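Side-chain contacts in homoserine dehydrogenase (Thermoplasma acidophilum, PDB 3ING), which probably reduces aspartate semialdehyde to homoserine with NADPH, a step on the way to threonine and methionine: residues I175-R180 with I196-A201; I179-N184 with R189-D194; I200-S203 with D207-N210. One frame throughout, in Å; residues are numbered along the deposited sequence. Where two conformers were deposited one is given.

Interaction 1: residues I175-R180 with I196-A201. With NDP (NADPH dihydro-nicotinamide-adenine-dinucleotide phosphate), chain C; EDO (1,2-ethanediol), chain F.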
loop_
_atom_site.group_PDB
_atom_site.type_symbol
_atom_site.label_atom_id
_atom_site.label_comp_id
_atom_site.label_asym_id
_atom_site.label_seq_id
_atom_site.Cartn_x
_atom_site.Cartn_y
_atom_site.Cartn_z
ATOM N N ILE A 175 14.461 -16.210 11.094
ATOM C CA ILE A 175 14.335 -16.420 12.559
ATOM C C ILE A 175 12.929 -16.885 12.899
ATOM O O ILE A 175 12.732 -17.755 13.734
ATOM C CB ILE A 175 14.763 -15.156 13.376
ATOM C CG1 ILE A 175 14.871 -15.483 14.878
ATOM C CG2 ILE A 175 13.860 -13.953 13.065
ATOM C CD1 ILE A 175 15.727 -14.506 15.704
ATOM N N ASN A 176 11.932 -16.353 12.210
ATOM C CA ASN A 176 10.570 -16.731 12.497
ATOM C C ASN A 176 10.238 -18.153 12.019
ATOM O O ASN A 176 9.580 -18.929 12.699
ATOM C CB ASN A 176 9.610 -15.679 11.944
ATOM C CG ASN A 176 9.292 -14.624 12.966
ATOM O OD1 ASN A 176 8.586 -14.905 13.946
ATOM N ND2 ASN A 176 9.844 -13.406 12.782
ATOM N N TYR A 177 10.749 -18.486 10.844
ATOM C CA TYR A 177 10.593 -19.795 10.247
ATOM C C TYR A 177 11.237 -20.804 11.158
ATOM O O TYR A 177 10.680 -21.905 11.430
ATOM C CB TYR A 177 11.289 -19.762 8.880
ATOM C CG TYR A 177 11.063 -20.935 7.971
ATOM C CD1 TYR A 177 9.832 -21.144 7.388
ATOM C CD2 TYR A 177 12.100 -21.798 7.635
ATOM C CE1 TYR A 177 9.614 -22.210 6.523
ATOM C CE2 TYR A 177 11.892 -22.859 6.777
ATOM C CZ TYR A 177 10.642 -23.053 6.218
ATOM O OH TYR A 177 10.382 -24.062 5.321
ATOM N N VAL A 178 12.423 -20.450 11.655
ATOM C CA VAL A 178 13.170 -21.348 12.581
ATOM C C VAL A 178 12.395 -21.593 13.854
ATOM O O VAL A 178 12.207 -22.714 14.262
ATOM C CB VAL A 178 14.577 -20.790 12.940
ATOM C CG1 VAL A 178 15.135 -21.457 14.184
ATOM C CG2 VAL A 178 15.538 -20.966 11.739
ATOM N N ILE A 179 11.950 -20.533 14.504
ATOM C CA ILE A 179 11.168 -20.654 15.745
ATOM C C ILE A 179 9.915 -21.495 15.508
ATOM O O ILE A 179 9.621 -22.420 16.250
ATOM C CB ILE A 179 10.780 -19.222 16.263
ATOM C CG1 ILE A 179 12.018 -18.485 16.790
ATOM C CG2 ILE A 179 9.722 -19.284 17.350
ATOM C CD1 ILE A 179 11.766 -17.002 17.072
ATOM N N ARG A 180 9.172 -21.189 14.448
ATOM C CA ARG A 180 7.922 -21.928 14.203
ATOM C C ARG A 180 8.130 -23.417 13.920
ATOM O O ARG A 180 7.361 -24.271 14.373
ATOM C CB ARG A 180 7.147 -21.268 13.075
ATOM C CG ARG A 180 6.680 -19.884 13.472
ATOM C CD ARG A 180 5.888 -19.222 12.390
ATOM N NE ARG A 180 4.626 -19.903 12.142
ATOM C CZ ARG A 180 3.649 -19.436 11.369
ATOM N NH1 ARG A 180 3.759 -18.276 10.757
ATOM N NH2 ARG A 180 2.547 -20.136 11.232
ATOM N N ILE A 196 17.360 -22.012 3.284
ATOM C CA ILE A 196 18.312 -21.847 2.198
ATOM C C ILE A 196 17.660 -22.258 0.885
ATOM O O ILE A 196 17.799 -21.565 -0.103
ATOM C CB ILE A 196 19.636 -22.634 2.468
ATOM C CG1 ILE A 196 20.370 -22.016 3.675
ATOM C CG2 ILE A 196 20.513 -22.647 1.252
ATOM C CD1 ILE A 196 21.595 -22.755 4.108
ATOM N N LYS A 197 16.947 -23.378 0.883
ATOM C CA LYS A 197 16.211 -23.823 -0.300
ATOM C C LYS A 197 15.186 -22.795 -0.748
ATOM O O LYS A 197 15.090 -22.524 -1.929
ATOM C CB LYS A 197 15.538 -25.168 -0.036
ATOM C CG LYS A 197 16.498 -26.329 -0.103
ATOM C CD LYS A 197 15.858 -27.643 0.385
ATOM C CE LYS A 197 16.823 -28.819 0.152
ATOM N NZ LYS A 197 16.315 -30.128 0.681
ATOM N N LYS A 198 14.445 -22.201 0.182
ATOM C CA LYS A 198 13.532 -21.127 -0.151
ATOM C C LYS A 198 14.237 -19.857 -0.627
ATOM O O LYS A 198 13.671 -19.064 -1.392
ATOM C CB LYS A 198 12.672 -20.756 1.065
ATOM C CG LYS A 198 11.666 -21.790 1.491
ATOM C CD LYS A 198 10.407 -21.158 2.174
ATOM C CE LYS A 198 10.726 -20.163 3.295
ATOM N NZ LYS A 198 9.485 -19.775 4.125
ATOM N N GLY A 199 15.465 -19.658 -0.170
ATOM C CA GLY A 199 16.252 -18.505 -0.571
ATOM C C GLY A 199 16.134 -17.324 0.357
ATOM O O GLY A 199 16.569 -16.239 -0.018
ATOM N N ILE A 200 15.611 -17.541 1.570
ATOM C CA ILE A 200 15.349 -16.466 2.522
ATOM C C ILE A 200 16.469 -16.254 3.561
ATOM O O ILE A 200 16.460 -15.254 4.224
ATOM C CB ILE A 200 14.001 -16.658 3.321
ATOM C CG1 ILE A 200 14.027 -17.930 4.162
ATOM C CG2 ILE A 200 12.743 -16.600 2.352
ATOM C CD1 ILE A 200 12.845 -18.128 5.223
ATOM N N ALA A 201 17.392 -17.183 3.726
ATOM C CA ALA A 201 18.448 -17.053 4.738
ATOM C C ALA A 201 19.455 -16.009 4.295
ATOM O O ALA A 201 19.743 -15.893 3.104
ATOM C CB ALA A 201 19.153 -18.376 4.923
HETATM P PA NDP C . 23.223 -13.732 -2.057
HETATM O O1A NDP C . 22.425 -14.817 -2.658
HETATM O O2A NDP C . 24.343 -14.143 -1.176
HETATM O O5B NDP C . 23.847 -12.794 -3.207
HETATM C C5B NDP C . 24.756 -11.733 -2.992
HETATM C C4B NDP C . 25.316 -11.243 -4.318
HETATM O O4B NDP C . 26.297 -10.256 -4.129
HETATM C C3B NDP C . 26.053 -12.355 -5.076
HETATM O O3B NDP C . 26.050 -12.105 -6.473
HETATM C C2B NDP C . 27.442 -12.251 -4.545
HETATM O O2B NDP C . 28.427 -12.780 -5.389
HETATM C C1B NDP C . 27.579 -10.752 -4.511
HETATM N N9A NDP C . 28.575 -10.242 -3.577
HETATM C C8A NDP C . 29.016 -10.731 -2.379
HETATM N N7A NDP C . 29.915 -9.832 -1.869
HETATM C C5A NDP C . 30.024 -8.808 -2.729
HETATM C C6A NDP C . 30.810 -7.676 -2.674
HETATM N N6A NDP C . 31.381 -7.305 -1.531
HETATM N N1A NDP C . 30.678 -6.822 -3.710
HETATM C C2A NDP C . 29.865 -7.061 -4.800
HETATM N N3A NDP C . 29.066 -8.186 -4.869
HETATM C C4A NDP C . 29.181 -9.033 -3.805
HETATM O O3 NDP C . 22.259 -12.731 -1.249
HETATM P PN NDP C . 20.685 -12.513 -1.497
HETATM O O1N NDP C . 19.929 -13.620 -0.837
HETATM O O2N NDP C . 20.507 -12.251 -2.959
HETATM O O5D NDP C . 20.372 -11.163 -0.652
HETATM C C5D NDP C . 20.927 -9.967 -1.200
HETATM C C4D NDP C . 20.573 -8.795 -0.289
HETATM O O4D NDP C . 19.168 -8.702 -0.238
HETATM C C3D NDP C . 21.024 -8.966 1.137
HETATM O O3D NDP C . 21.614 -7.782 1.685
HETATM C C2D NDP C . 19.767 -9.378 1.878
HETATM O O2D NDP C . 19.788 -9.019 3.233
HETATM C C1D NDP C . 18.709 -8.629 1.103
HETATM N N1N NDP C . 17.373 -9.180 1.250
HETATM C C2N NDP C . 17.145 -10.491 0.921
HETATM C C3N NDP C . 15.945 -11.126 1.207
HETATM C C7N NDP C . 15.720 -12.496 0.691
HETATM O O7N NDP C . 14.431 -12.794 0.310
HETATM N N7N NDP C . 16.713 -13.350 0.483
HETATM C C4N NDP C . 14.705 -10.320 1.578
HETATM C C5N NDP C . 15.060 -8.890 1.876
HETATM C C6N NDP C . 16.343 -8.384 1.687
HETATM P P2B NDP C . 28.387 -14.276 -5.965
HETATM O O1X NDP C . 29.757 -14.353 -6.581
HETATM O O2X NDP C . 27.154 -14.534 -6.881
HETATM O O3X NDP C . 28.272 -15.128 -4.741
HETATM C C1 EDO F . 6.770 -16.347 9.574
HETATM O O1 EDO F . 5.475 -16.845 9.207
HETATM C C2 EDO F . 7.892 -17.242 9.039
HETATM O O2 EDO F . 8.366 -16.739 7.781
#
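Y177 of helix 173-183 meets K198, at the end of helix 188-198, and I200, just past it. CG of Y177 lies trans to the backbone N (chi1 -170°), which sends the ring across to the second helix. At the root of the side chain, Y177 CB touches I200 CD1 at 4.3 Å. Further out, K198 NZ lies above the ring plane, just outside the CD1-CE1 bond, and is 3.4 Å from Y177 CE1. On the CD2 side the ring packs on V191, in one conformer of that valine. At the tip, Y177 OH rests 3.5 Å from D194 CB.

The lysine chain bends at chi3 (-50°) and brings its last carbon over one face of the ring. K198 CE is 4.2 Å from the centroid of the Y177 ring, close to the normal, a CH-pi contact. K198 NZ is 4.0 Å from the same centroid but 35° off the normal, so the cation-pi contact is off-centre. The ammonium has a stronger partner in D283, a salt bridge.

Just past K198 the helix stops. G199, with positive phi, is the C' residue of a Schellman motif in which I200 N bonds back to A195 O. The turn places G199 O 2.9 Å from N7N of the NADPH carboxamide, which donates to it. N14 ND2 donates to the same oxygen.

With an alanine in place of Y177 the ring and hydroxyl go, which would probably open a gap beside V191 and D194 and leave K198 CE and NZ without the face they lie on, though the CB contact with I200 could remain.

The contact is therefore mixed: apolar at CB and electrostatic over the ring. K198 NZ is shared between an aromatic ring and a carboxylate, which probably limits how far the lysine chain can wander.

Interaction 2: residues I179-N184 with R189-D194; sequences IRNMAN and RDVVDD. With EDO (1,2-ethanediol), chain E; EDO (1,2-ethanediol), chain F.
N181, which packs on V191, offers OD1 to R186 NH1, a nitrogen that also forms a salt bridge with D194 OD2. That one guanidinium nitrogen is thus held from both segments. They belong to two consecutive helices, 173-183 and 188-198, joined by a short turn, and R186 sits in that turn. N181 is fixed at both ends of its amide. Its ND2 bonds to Y177 O, one turn back in its own helix. Both polar atoms of this buried side chain therefore have partners.

The direct packing is apolar. N181 and V191 have the closest CA atoms across the pair, 6.6 Å from N181 CA to V191 CA. In one of the two conformers of V191, V191 CG2 lies 3.5 Å from N181 CB. V191 CG1 lies 3.8 Å from the same N181 CB. The methyls thus meet the aliphatic root of the asparagine. CG of N181 stands trans to the carbonyl carbon (chi1 -81°), and the amide is carried past the valine to its polar partners. Selenomethionine M182 adds a looser contact at the margin, with M182 CG 4.3 Å from V191 CG2.

R189 of helix 188-198 meets an ethanediol, probably from the crystallisation liquor. The bond from R189 NE to O1 of that diol is 2.9 Å long and nearly straight at 170°, with the oxygen at the edge of the guanidinium and in its plane.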
loop_
_atom_site.group_PDB
_atom_site.type_symbol
_atom_site.label_atom_id
_atom_site.label_comp_id
_atom_site.label_asym_id
_atom_site.label_seq_id
_atom_site.Cartn_x
_atom_site.Cartn_y
_atom_site.Cartn_z
ATOM N N ILE A 179 11.950 -20.533 14.504
ATOM C CA ILE A 179 11.168 -20.654 15.745
ATOM C C ILE A 179 9.915 -21.495 15.508
ATOM O O ILE A 179 9.621 -22.420 16.250
ATOM C CB ILE A 179 10.780 -19.222 16.263
ATOM C CG1 ILE A 179 12.018 -18.485 16.790
ATOM C CG2 ILE A 179 9.722 -19.284 17.350
ATOM C CD1 ILE A 179 11.766 -17.002 17.072
ATOM N N ARG A 180 9.172 -21.189 14.448
ATOM C CA ARG A 180 7.922 -21.928 14.203
ATOM C C ARG A 180 8.130 -23.417 13.920
ATOM O O ARG A 180 7.361 -24.271 14.373
ATOM C CB ARG A 180 7.147 -21.268 13.075
ATOM C CG ARG A 180 6.680 -19.884 13.472
ATOM C CD ARG A 180 5.888 -19.222 12.390
ATOM N NE ARG A 180 4.626 -19.903 12.142
ATOM C CZ ARG A 180 3.649 -19.436 11.369
ATOM N NH1 ARG A 180 3.759 -18.276 10.757
ATOM N NH2 ARG A 180 2.547 -20.136 11.232
ATOM N N ASN A 181 9.156 -23.716 13.140
ATOM C CA ASN A 181 9.460 -25.072 12.780
ATOM C C ASN A 181 10.087 -25.844 13.937
ATOM O O ASN A 181 9.828 -27.021 14.118
ATOM C CB ASN A 181 10.352 -25.090 11.540
ATOM C CG ASN A 181 9.562 -24.925 10.285
ATOM O OD1 ASN A 181 9.094 -25.907 9.731
ATOM N ND2 ASN A 181 9.293 -23.682 9.894
HETATM N N MSE A 182 10.957 -25.203 14.696
HETATM C CA MSE A 182 11.482 -25.858 15.882
HETATM C C MSE A 182 10.366 -26.112 16.920
HETATM O O MSE A 182 10.416 -27.110 17.655
HETATM C CB MSE A 182 12.652 -25.063 16.460
HETATM C CG MSE A 182 13.873 -25.203 15.541
HETATM SE SE MSE A 182 15.466 -24.608 16.374
HETATM C CE MSE A 182 15.648 -26.059 17.529
ATOM N N ALA A 183 9.360 -25.235 16.978
ATOM C CA ALA A 183 8.215 -25.477 17.856
ATOM C C ALA A 183 7.556 -26.796 17.440
ATOM O O ALA A 183 7.038 -27.485 18.284
ATOM C CB ALA A 183 7.199 -24.323 17.820
ATOM N N ASN A 184 7.609 -27.147 16.150
ATOM C CA ASN A 184 7.066 -28.421 15.661
ATOM C C ASN A 184 8.044 -29.578 15.816
ATOM O O ASN A 184 7.810 -30.668 15.300
ATOM C CB ASN A 184 6.658 -28.308 14.187
ATOM C CG ASN A 184 5.477 -27.368 13.973
ATOM O OD1 ASN A 184 4.726 -27.088 14.901
ATOM N ND2 ASN A 184 5.315 -26.871 12.745
ATOM N N ARG A 189 19.239 -27.781 11.808
ATOM C CA ARG A 189 19.807 -28.078 10.512
ATOM C C ARG A 189 18.706 -28.222 9.476
ATOM O O ARG A 189 18.771 -27.631 8.419
ATOM C CB ARG A 189 20.615 -29.351 10.563
ATOM C CG ARG A 189 21.523 -29.538 9.326
ATOM C CD ARG A 189 22.280 -30.805 9.406
ATOM N NE ARG A 189 21.388 -31.914 9.143
ATOM C CZ ARG A 189 21.588 -33.174 9.474
ATOM N NH1 ARG A 189 22.636 -33.576 10.157
ATOM N NH2 ARG A 189 20.695 -34.064 9.110
ATOM N N ASP A 190 17.674 -28.991 9.786
ATOM C CA ASP A 190 16.622 -29.203 8.798
ATOM C C ASP A 190 15.909 -27.923 8.379
ATOM O O ASP A 190 15.620 -27.701 7.171
ATOM C CB ASP A 190 15.598 -30.163 9.343
ATOM C CG ASP A 190 16.090 -31.599 9.369
ATOM O OD1 ASP A 190 17.238 -31.888 8.942
ATOM O OD2 ASP A 190 15.309 -32.433 9.872
ATOM N N VAL A 191 15.622 -27.075 9.357
ATOM C CA VAL A 191 14.933 -25.845 9.094
ATOM C C VAL A 191 15.851 -24.910 8.310
ATOM O O VAL A 191 15.448 -24.353 7.277
ATOM C CB VAL A 191 14.454 -25.129 10.386
ATOM C CG1 VAL A 191 13.589 -23.876 10.001
ATOM C CG2 VAL A 191 13.669 -26.085 11.306
ATOM N N VAL A 192 17.094 -24.757 8.770
ATOM C CA VAL A 192 18.055 -23.902 8.032
ATOM C C VAL A 192 18.182 -24.376 6.566
ATOM O O VAL A 192 18.230 -23.553 5.631
ATOM C CB VAL A 192 19.462 -23.859 8.713
ATOM C CG1 VAL A 192 20.526 -23.314 7.768
ATOM C CG2 VAL A 192 19.389 -23.041 10.053
ATOM N N ASP A 193 18.177 -25.697 6.363
ATOM C CA ASP A 193 18.266 -26.283 5.010
ATOM C C ASP A 193 17.051 -25.805 4.194
ATOM O O ASP A 193 17.200 -25.331 3.072
ATOM C CB ASP A 193 18.312 -27.802 5.129
ATOM C CG ASP A 193 18.346 -28.542 3.768
ATOM O OD1 ASP A 193 18.988 -28.091 2.833
ATOM O OD2 ASP A 193 17.759 -29.629 3.672
ATOM N N ASP A 194 15.856 -25.890 4.772
ATOM C CA ASP A 194 14.678 -25.397 4.096
ATOM C C ASP A 194 14.731 -23.900 3.824
ATOM O O ASP A 194 14.298 -23.478 2.769
ATOM C CB ASP A 194 13.410 -25.684 4.877
ATOM C CG ASP A 194 13.006 -27.142 4.815
ATOM O OD1 ASP A 194 13.407 -27.822 3.854
ATOM O OD2 ASP A 194 12.298 -27.578 5.736
HETATM C C1 EDO E . 18.711 -31.237 6.093
HETATM O O1 EDO E . 19.075 -31.334 7.472
HETATM C C2 EDO E . 18.720 -32.624 5.446
HETATM O O2 EDO E . 19.930 -33.321 5.766
HETATM C C1 EDO F . 6.770 -16.347 9.574
HETATM O O1 EDO F . 5.475 -16.845 9.207
HETATM C C2 EDO F . 7.892 -17.242 9.039
HETATM O O2 EDO F . 8.366 -16.739 7.781
#

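Interaction 3: residues I200-S203 with D207-N210. With NDP (NADPH dihydro-nicotinamide-adenine-dinucleotide phosphate), chain C.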
loop_
_atom_site.group_PDB
_atom_site.type_symbol
_atom_site.label_atom_id
_atom_site.label_comp_id
_atom_site.label_asym_id
_atom_site.label_seq_id
_atom_site.Cartn_x
_atom_site.Cartn_y
_atom_site.Cartn_z
ATOM N N ILE A 200 15.611 -17.541 1.570
ATOM C CA ILE A 200 15.349 -16.466 2.522
ATOM C C ILE A 200 16.469 -16.254 3.561
ATOM O O ILE A 200 16.460 -15.254 4.224
ATOM C CB ILE A 200 14.001 -16.658 3.321
ATOM C CG1 ILE A 200 14.027 -17.930 4.162
ATOM C CG2 ILE A 200 12.743 -16.600 2.352
ATOM C CD1 ILE A 200 12.845 -18.128 5.223
ATOM N N ALA A 201 17.392 -17.183 3.726
ATOM C CA ALA A 201 18.448 -17.053 4.738
ATOM C C ALA A 201 19.455 -16.009 4.295
ATOM O O ALA A 201 19.743 -15.893 3.104
ATOM C CB ALA A 201 19.153 -18.376 4.923
ATOM N N GLU A 202 20.017 -15.278 5.255
ATOM C CA GLU A 202 21.047 -14.310 4.992
ATOM C C GLU A 202 22.313 -15.007 4.557
ATOM O O GLU A 202 22.565 -16.152 4.942
ATOM C CB GLU A 202 21.333 -13.520 6.265
ATOM C CG GLU A 202 20.258 -12.509 6.591
ATOM C CD GLU A 202 20.384 -11.289 5.731
ATOM O OE1 GLU A 202 21.184 -10.384 6.081
ATOM O OE2 GLU A 202 19.689 -11.248 4.690
ATOM N N SER A 203 23.121 -14.289 3.774
ATOM C CA SER A 203 24.411 -14.744 3.301
ATOM C C SER A 203 25.283 -15.181 4.481
ATOM O O SER A 203 26.162 -16.054 4.334
ATOM C CB SER A 203 25.091 -13.630 2.485
ATOM O OG SER A 203 24.263 -13.261 1.394
ATOM N N ASP A 207 23.464 -14.008 11.217
ATOM C CA ASP A 207 22.735 -12.716 11.286
ATOM C C ASP A 207 21.240 -12.931 11.525
ATOM O O ASP A 207 20.586 -12.115 12.153
ATOM C CB ASP A 207 22.872 -11.906 9.995
ATOM C CG ASP A 207 24.249 -11.361 9.777
ATOM O OD1 ASP A 207 25.139 -11.658 10.610
ATOM O OD2 ASP A 207 24.428 -10.685 8.735
ATOM N N ASP A 208 20.690 -14.007 10.972
ATOM C CA ASP A 208 19.283 -14.365 11.194
ATOM C C ASP A 208 19.084 -14.898 12.619
ATOM O O ASP A 208 18.211 -14.446 13.353
ATOM C CB ASP A 208 18.845 -15.456 10.229
ATOM C CG ASP A 208 18.675 -14.961 8.804
ATOM O OD1 ASP A 208 17.919 -13.996 8.625
ATOM O OD2 ASP A 208 19.222 -15.591 7.879
ATOM N N LEU A 209 19.895 -15.874 12.990
ATOM C CA LEU A 209 19.697 -16.605 14.259
ATOM C C LEU A 209 19.984 -15.739 15.465
ATOM O O LEU A 209 19.412 -15.940 16.532
ATOM C CB LEU A 209 20.546 -17.894 14.290
ATOM C CG LEU A 209 20.256 -18.851 13.116
ATOM C CD1 LEU A 209 21.165 -20.088 13.156
ATOM C CD2 LEU A 209 18.756 -19.252 13.055
ATOM N N ASN A 210 20.857 -14.757 15.343
ATOM C CA ASN A 210 21.088 -13.938 16.535
ATOM C C ASN A 210 20.166 -12.725 16.579
ATOM O O ASN A 210 20.206 -11.955 17.520
ATOM C CB ASN A 210 22.549 -13.611 16.731
ATOM C CG ASN A 210 23.117 -12.833 15.620
ATOM O OD1 ASN A 210 22.387 -12.165 14.894
ATOM N ND2 ASN A 210 24.446 -12.931 15.442
HETATM P PA NDP C . 23.223 -13.732 -2.057
HETATM O O1A NDP C . 22.425 -14.817 -2.658
HETATM O O2A NDP C . 24.343 -14.143 -1.176
HETATM O O5B NDP C . 23.847 -12.794 -3.207
HETATM C C5B NDP C . 24.756 -11.733 -2.992
HETATM C C4B NDP C . 25.316 -11.243 -4.318
HETATM O O4B NDP C . 26.297 -10.256 -4.129
HETATM C C3B NDP C . 26.053 -12.355 -5.076
HETATM O O3B NDP C . 26.050 -12.105 -6.473
HETATM C C2B NDP C . 27.442 -12.251 -4.545
HETATM O O2B NDP C . 28.427 -12.780 -5.389
HETATM C C1B NDP C . 27.579 -10.752 -4.511
HETATM N N9A NDP C . 28.575 -10.242 -3.577
HETATM C C8A NDP C . 29.016 -10.731 -2.379
HETATM N N7A NDP C . 29.915 -9.832 -1.869
HETATM C C5A NDP C . 30.024 -8.808 -2.729
HETATM C C6A NDP C . 30.810 -7.676 -2.674
HETATM N N6A NDP C . 31.381 -7.305 -1.531
HETATM N N1A NDP C . 30.678 -6.822 -3.710
HETATM C C2A NDP C . 29.865 -7.061 -4.800
HETATM N N3A NDP C . 29.066 -8.186 -4.869
HETATM C C4A NDP C . 29.181 -9.033 -3.805
HETATM O O3 NDP C . 22.259 -12.731 -1.249
HETATM P PN NDP C . 20.685 -12.513 -1.497
HETATM O O1N NDP C . 19.929 -13.620 -0.837
HETATM O O2N NDP C . 20.507 -12.251 -2.959
HETATM O O5D NDP C . 20.372 -11.163 -0.652
HETATM C C5D NDP C . 20.927 -9.967 -1.200
HETATM C C4D NDP C . 20.573 -8.795 -0.289
HETATM O O4D NDP C . 19.168 -8.702 -0.238
HETATM C C3D NDP C . 21.024 -8.966 1.137
HETATM O O3D NDP C . 21.614 -7.782 1.685
HETATM C C2D NDP C . 19.767 -9.378 1.878
HETATM O O2D NDP C . 19.788 -9.019 3.233
HETATM C C1D NDP C . 18.709 -8.629 1.103
HETATM N N1N NDP C . 17.373 -9.180 1.250
HETATM C C2N NDP C . 17.145 -10.491 0.921
HETATM C C3N NDP C . 15.945 -11.126 1.207
HETATM C C7N NDP C . 15.720 -12.496 0.691
HETATM O O7N NDP C . 14.431 -12.794 0.310
HETATM N N7N NDP C . 16.713 -13.350 0.483
HETATM C C4N NDP C . 14.705 -10.320 1.578
HETATM C C5N NDP C . 15.060 -8.890 1.876
HETATM C C6N NDP C . 16.343 -8.384 1.687
HETATM P P2B NDP C . 28.387 -14.276 -5.965
HETATM O O1X NDP C . 29.757 -14.353 -6.581
HETATM O O2X NDP C . 27.154 -14.534 -6.881
HETATM O O3X NDP C . 28.272 -15.128 -4.741
HETATM O O HOH W 1 16.093 -14.052 6.848
HETATM O O HOH W 2 24.436 -11.639 6.010
#
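E202 and D208 meet through a backbone amide and a carboxylate. E202 N donates to D208 OD2 over 2.8 Å, and at 178° the bond is practically straight. It uses the syn lone pair of OD2. The aspartate also lies against the aliphatic part of the glutamate, with E202 CB 3.4 Å from D208 OD2 and E202 CG 3.4 Å from D208 OD1. A water is placed to bridge D208 OD1 and I200 O, though its distance to OD1 is short. The firm hold of D208 on the loop is the direct bond to the E202 amide.

This loop joins helix 188-198 to the short helix 206-209 and forms one wall of the NADPH site. The E202 chain bends at chi2 (-78°), and its carboxylate stands at 75° to that of D208. E202 OE2 accepts a bond of 2.7 Å from O2D, a hydroxyl of the nicotinamide ribose. Next to it, S203 OG donates to O2A of the diphosphate, also at 2.7 Å. E202 is predicted to bind L-homoserine as well.

D207, one residue earlier in the helix, faces the carboxylate of E202. D207 OD2 comes within 4.2 Å of E202 OE1, a pairing of like charges. A water to one side bridges them: it donates to D207 OD2 at 2.9 Å and only weakly to E202 OE1. R94 and R216 both form salt bridges with D207 OD2, which would probably offset the repulsion.

In the fold
Interactions 1 and 2 join the same two helices, 173-183 and 188-198, at different levels. Interaction 2 is a buried contact near the turn between the helices, though far from the centre of the chain and from the annotated sites. Interaction 1 is only partly buried and lies where the second helix ends at the cofactor. Interaction 3 continues from there. It shares I200 and A201 with interaction 1, is buried, and links loop to helix beside NADPH. Chemistry follows place: apolar packing near the turn, a ring with a lysine at the helix end, and carboxylates with waters in the cofactor pocket. V178 and L209 pack between interactions 1 and 3.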